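Local coordinates for protein histidinol dehydrogenase (Elizabethkingia anophelis NUHP1, PDB 6AN0) that probably catalyses the zinc-dependent, two-step NAD-linked oxidation of L-histidinol through L-histidinaldehyde to L-histidine, the last step of histidine biosynthesis, at residues 296-299 with 300-303; 48-51 with 52-55. All blocks are in the same frame, centred on the assembly; numbering follows the deposited sequence. Where two conformers were deposited one is given.

Both contacts are local, each at the first turn of a helix, and both lie well away from the centre of the chain; their nearest atoms are about 26 Å apart and they share no element. Interaction 1 enters helix 299-307 from the loop after helix 279-293, beside the second subunit, with the R298 side chain about 10 Å from a zinc ion. Interaction 2 starts helix 50-61 directly after helix 35-48, next to a predicted NAD-binding residue, with no other chain touching it. Each is partly buried. Both share helical backbone bonds four residues apart; interaction 1 adds a bridging water and an arginine-isoleucine contact, interaction 2 a salt bridge.

Interaction 1 of 2, residues 296-299 with 300-303; sequences LPRK and SIAS
R298 and A302 close the first turn of helix 299-307, with R298 at the N-cap position after a type I beta turn from L296 to K299. The bond from A302 N to R298 O is 3.0 Å long and nearly straight, 168° at the hydrogen. On this packed side L296 CD1 rests 4.1 Å from A302 CB; both residues are buried, A302 also touches L293 of helix 279-293, and F421 of the second subunit packs on L296. The R298 side chain starts with CG anti to its carbonyl carbon (chi1 -61°) and bends at chi3 (64°), which brings the guanidinium beside I301. There I301 CD1 lies over one face, offset toward the rim and 3.7 Å from R298 NH2. The guanidinium is held through NE by the carbonyl of E265, next in sequence to H266, which binds the zinc ion and is predicted to bind substrate, and R298 also packs on E419 of the second subunit.

The other side is looser: K299 and S300 are exposed, although K299 and the partly exposed S303 both touch L293. The K299 chain bends at chi3, and NZ bonds the carbonyl of T294 in the preceding loop. K299 O accepts from S303 N at 2.8 Å; S303 has two conformers, and in the one described OG lies 2.7 Å from K299 O on the opposite face of the carbonyl plane, a doubtful second bond. A water bridges the turn to the helix, donating to P297 O and accepting from S300 N at 3.0 Å.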
ATOM      1  N   LEU A 296     -15.152 -16.116 -32.056  1.00 34.22           N
ATOM      2  CA  LEU A 296     -14.981 -16.208 -30.607  1.00 27.62           C
ATOM      3  C   LEU A 296     -16.176 -16.914 -29.985  1.00 40.39           C
ATOM      4  O   LEU A 296     -17.309 -16.452 -30.161  1.00 36.41           O
ATOM      5  CB  LEU A 296     -14.842 -14.829 -29.988  1.00 32.73           C
ATOM      6  CG  LEU A 296     -13.616 -13.961 -30.284  1.00 36.31           C
ATOM      7  CD1 LEU A 296     -13.530 -12.851 -29.250  1.00 35.87           C
ATOM      8  CD2 LEU A 296     -12.355 -14.789 -30.314  1.00 29.87           C
ATOM      9  N   PRO A 297     -15.983 -18.003 -29.239  1.00 40.27           N
ATOM     10  CA  PRO A 297     -17.106 -18.545 -28.462  1.00 39.84           C
ATOM     11  C   PRO A 297     -17.718 -17.514 -27.528  1.00 38.86           C
ATOM     12  O   PRO A 297     -18.934 -17.529 -27.310  1.00 39.07           O
ATOM     13  CB  PRO A 297     -16.465 -19.711 -27.693  1.00 40.54           C
ATOM     14  CG  PRO A 297     -15.296 -20.098 -28.507  1.00 39.69           C
ATOM     15  CD  PRO A 297     -14.763 -18.813 -29.081  1.00 34.54           C
ATOM     16  N   ARG A 298     -16.908 -16.593 -26.998  1.00 32.30           N
ATOM     17  CA  ARG A 298     -17.378 -15.521 -26.130  1.00 30.14           C
ATOM     18  C   ARG A 298     -17.672 -14.237 -26.895  1.00 33.13           C
ATOM     19  O   ARG A 298     -17.492 -13.141 -26.344  1.00 30.85           O
ATOM     20  CB  ARG A 298     -16.351 -15.257 -25.028  1.00 29.09           C
ATOM     21  CG  ARG A 298     -16.104 -16.467 -24.133  1.00 34.90           C
ATOM     22  CD  ARG A 298     -14.883 -16.285 -23.261  1.00 35.76           C
ATOM     23  NE  ARG A 298     -15.021 -15.181 -22.315  1.00 33.11           N
ATOM     24  CZ  ARG A 298     -15.526 -15.311 -21.093  1.00 37.10           C
ATOM     25  NH1 ARG A 298     -15.964 -16.496 -20.678  1.00 33.91           N
ATOM     26  NH2 ARG A 298     -15.606 -14.255 -20.288  1.00 33.34           N
ATOM     27  N   LYS A 299     -18.123 -14.341 -28.150  1.00 34.40           N
ATOM     28  CA  LYS A 299     -18.273 -13.143 -28.972  1.00 40.76           C
ATOM     29  C   LYS A 299     -19.313 -12.195 -28.392  1.00 42.55           C
ATOM     30  O   LYS A 299     -19.190 -10.974 -28.545  1.00 35.26           O
ATOM     31  CB  LYS A 299     -18.640 -13.524 -30.410  1.00 37.96           C
ATOM     32  CG  LYS A 299     -20.005 -14.184 -30.554  1.00 44.20           C
ATOM     33  CD  LYS A 299     -20.326 -14.501 -32.007  1.00 51.88           C
ATOM     34  CE  LYS A 299     -19.463 -15.638 -32.536  1.00 54.78           C
ATOM     35  NZ  LYS A 299     -19.832 -15.972 -33.940  1.00 60.33           N
ATOM     36  N   SER A 300     -20.330 -12.734 -27.713  1.00 29.65           N
ATOM     37  CA  SER A 300     -21.349 -11.884 -27.103  1.00 30.64           C
ATOM     38  C   SER A 300     -20.740 -10.999 -26.019  1.00 28.40           C
ATOM     39  O   SER A 300     -20.983  -9.785 -25.971  1.00 31.16           O
ATOM     40  CB  SER A 300     -22.477 -12.752 -26.534  1.00 38.63           C
ATOM     41  OG  SER A 300     -23.424 -11.973 -25.816  1.00 48.87           O
ATOM     42  N   ILE A 301     -19.919 -11.585 -25.153  1.00 31.16           N
ATOM     43  CA  ILE A 301     -19.278 -10.794 -24.111  1.00 29.49           C
ATOM     44  C   ILE A 301     -18.331  -9.760 -24.718  1.00 30.67           C
ATOM     45  O   ILE A 301     -18.327  -8.592 -24.309  1.00 30.88           O
ATOM     46  CB  ILE A 301     -18.563 -11.731 -23.123  1.00 29.35           C
ATOM     47  CG1 ILE A 301     -19.583 -12.571 -22.348  1.00 40.12           C
ATOM     48  CG2 ILE A 301     -17.649 -10.941 -22.210  1.00 30.42           C
ATOM     49  CD1 ILE A 301     -18.971 -13.756 -21.650  1.00 40.06           C
ATOM     50  N   ALA A 302     -17.512 -10.162 -25.698  1.00 30.84           N
ATOM     51  CA  ALA A 302     -16.561  -9.211 -26.277  1.00 28.27           C
ATOM     52  C   ALA A 302     -17.281  -8.078 -26.994  1.00 27.88           C
ATOM     53  O   ALA A 302     -16.841  -6.923 -26.942  1.00 27.79           O
ATOM     54  CB  ALA A 302     -15.603  -9.917 -27.242  1.00 29.89           C
ATOM     55  N   SER A 303     -18.388  -8.395 -27.676  1.00 28.59           N
ATOM     56  CA  SER A 303     -19.159  -7.371 -28.379  0.52 28.29           C
ATOM     57  C   SER A 303     -19.707  -6.326 -27.412  1.00 35.16           C
ATOM     58  O   SER A 303     -19.708  -5.126 -27.716  1.00 31.09           O
ATOM     59  CB  SER A 303     -20.302  -8.020 -29.164  0.52 34.80           C
ATOM     60  OG  SER A 303     -19.814  -8.912 -30.150  0.52 32.77           O
TER
HETATM   61  O   HOH W   1     -21.018 -15.546 -26.994  1.00 35.02           O

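Interaction 2 of 2, residues 48-51 with 52-55; sequences EKDK and ALIN
Backbone bonds carry most of the contact between E48-K51 and A52-N55. L53 N, I54 N and N55 N donate in turn to the carbonyls of K49, D50 and K51. L53 N is 3.1 Å from K49 O and lies in its carbonyl plane; the other two donors are tilted from theirs. N55 N is 2.9 Å from K51 O. K51 N bonds E48 O, three residues back.

Across the two segments A52 CB packs on E48 CB at 3.9 Å, and A52 also meets I45 of helix 35-48. L53 is buried against I45, A190 and I206, near Q194, a predicted NAD-binding residue. Separately, I54 CG1, anti to its own carbonyl carbon (chi1 -72°), lies against the D50 carbonyl, 3.5 Å from D50 O.

Among the charged groups, K51 NZ forms a salt bridge with E48 OE1 at 3.3 Å, E48 folding at chi2 (-67°). D50 OD1 and OD2 are hydrogen-bonded to the hydroxyls of T203 and T205.

K49, the first residue past helix 35-48 to leave helical angles, has positive phi (50°) and occupies the N-cap position of helix 50-61, the junction between two consecutive helices.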
ATOM      1  N   GLU A  48     -21.777 -16.128  14.417  1.00 27.98           N
ATOM      2  CA  GLU A  48     -22.061 -17.533  14.168  1.00 33.88           C
ATOM      3  C   GLU A  48     -20.906 -18.286  13.521  1.00 30.07           C
ATOM      4  O   GLU A  48     -20.991 -19.511  13.402  1.00 32.44           O
ATOM      5  CB  GLU A  48     -23.311 -17.680  13.279  1.00 34.85           C
ATOM      6  CG  GLU A  48     -24.589 -17.060  13.842  1.00 40.30           C
ATOM      7  CD  GLU A  48     -25.106 -17.757  15.093  1.00 53.57           C
ATOM      8  OE1 GLU A  48     -24.669 -18.891  15.390  1.00 45.02           O
ATOM      9  OE2 GLU A  48     -25.962 -17.159  15.780  1.00 57.16           O
ATOM     10  N   LYS A  49     -19.848 -17.586  13.090  1.00 26.96           N
ATOM     11  CA  LYS A  49     -18.613 -18.197  12.600  1.00 27.31           C
ATOM     12  C   LYS A  49     -18.858 -19.286  11.556  1.00 32.00           C
ATOM     13  O   LYS A  49     -19.478 -19.010  10.522  1.00 25.72           O
ATOM     14  CB  LYS A  49     -17.797 -18.717  13.782  1.00 29.77           C
ATOM     15  CG  LYS A  49     -17.493 -17.609  14.797  1.00 35.06           C
ATOM     16  CD  LYS A  49     -16.854 -18.141  16.059  1.00 40.27           C
ATOM     17  CE  LYS A  49     -16.829 -17.073  17.146  1.00 54.24           C
ATOM     18  NZ  LYS A  49     -16.159 -15.821  16.689  1.00 50.05           N
ATOM     19  N   ASP A  50     -18.352 -20.508  11.790  1.00 26.04           N
ATOM     20  CA  ASP A  50     -18.485 -21.569  10.787  1.00 25.09           C
ATOM     21  C   ASP A  50     -19.940 -21.815  10.410  1.00 27.58           C
ATOM     22  O   ASP A  50     -20.234 -22.203   9.273  1.00 28.58           O
ATOM     23  CB  ASP A  50     -17.888 -22.883  11.304  1.00 31.00           C
ATOM     24  CG  ASP A  50     -16.390 -22.998  11.064  1.00 30.08           C
ATOM     25  OD1 ASP A  50     -15.778 -22.059  10.503  1.00 31.81           O
ATOM     26  OD2 ASP A  50     -15.822 -24.049  11.438  1.00 34.44           O
ATOM     27  N   LYS A  51     -20.863 -21.633  11.352  1.00 27.64           N
ATOM     28  CA  LYS A  51     -22.265 -21.883  11.024  1.00 31.01           C
ATOM     29  C   LYS A  51     -22.764 -20.873  10.006  1.00 34.56           C
ATOM     30  O   LYS A  51     -23.521 -21.226   9.094  1.00 32.70           O
ATOM     31  CB  LYS A  51     -23.124 -21.858  12.284  1.00 33.10           C
ATOM     32  CG  LYS A  51     -22.988 -23.104  13.143  1.00 32.21           C
ATOM     33  CD  LYS A  51     -23.948 -23.080  14.322  1.00 43.58           C
ATOM     34  CE  LYS A  51     -23.644 -21.926  15.255  1.00 53.51           C
ATOM     35  NZ  LYS A  51     -24.432 -22.010  16.518  1.00 69.86           N
ATOM     36  N   ALA A  52     -22.330 -19.614  10.135  1.00 29.78           N
ATOM     37  CA  ALA A  52     -22.659 -18.604   9.134  1.00 30.20           C
ATOM     38  C   ALA A  52     -22.059 -18.947   7.775  1.00 31.13           C
ATOM     39  O   ALA A  52     -22.737 -18.826   6.745  1.00 26.02           O
ATOM     40  CB  ALA A  52     -22.179 -17.227   9.601  1.00 31.71           C
ATOM     41  N   LEU A  53     -20.782 -19.362   7.745  1.00 26.08           N
ATOM     42  CA  LEU A  53     -20.166 -19.776   6.487  1.00 26.10           C
ATOM     43  C   LEU A  53     -20.991 -20.858   5.800  1.00 25.20           C
ATOM     44  O   LEU A  53     -21.277 -20.775   4.598  1.00 30.79           O
ATOM     45  CB  LEU A  53     -18.741 -20.281   6.724  1.00 29.90           C
ATOM     46  CG  LEU A  53     -17.592 -19.313   6.531  1.00 37.87           C
ATOM     47  CD1 LEU A  53     -16.299 -20.034   6.848  1.00 32.06           C
ATOM     48  CD2 LEU A  53     -17.579 -18.735   5.109  1.00 34.27           C
ATOM     49  N   ILE A  54     -21.396 -21.877   6.554  1.00 24.05           N
ATOM     50  CA  ILE A  54     -22.175 -22.953   5.961  1.00 26.58           C
ATOM     51  C   ILE A  54     -23.542 -22.441   5.520  1.00 32.61           C
ATOM     52  O   ILE A  54     -24.016 -22.779   4.432  1.00 27.38           O
ATOM     53  CB  ILE A  54     -22.268 -24.139   6.941  1.00 35.12           C
ATOM     54  CG1 ILE A  54     -20.898 -24.830   7.015  1.00 37.34           C
ATOM     55  CG2 ILE A  54     -23.361 -25.127   6.520  1.00 39.07           C
ATOM     56  CD1 ILE A  54     -20.748 -25.838   8.113  1.00 40.98           C
ATOM     57  N   ASN A  55     -24.171 -21.571   6.323  1.00 28.98           N
ATOM     58  CA  ASN A  55     -25.520 -21.106   6.004  0.59 26.97           C
ATOM     59  C   ASN A  55     -25.523 -20.219   4.761  1.00 26.03           C
ATOM     60  O   ASN A  55     -26.392 -20.361   3.891  1.00 30.48           O
ATOM     61  CB  ASN A  55     -26.120 -20.364   7.209  0.59 27.75           C
ATOM     62  CG  ASN A  55     -27.649 -20.328   7.184  0.59 34.72           C
ATOM     63  OD1 ASN A  55     -28.294 -21.150   6.531  0.59 33.73           O
ATOM     64  ND2 ASN A  55     -28.230 -19.374   7.905  0.59 30.30           N
TER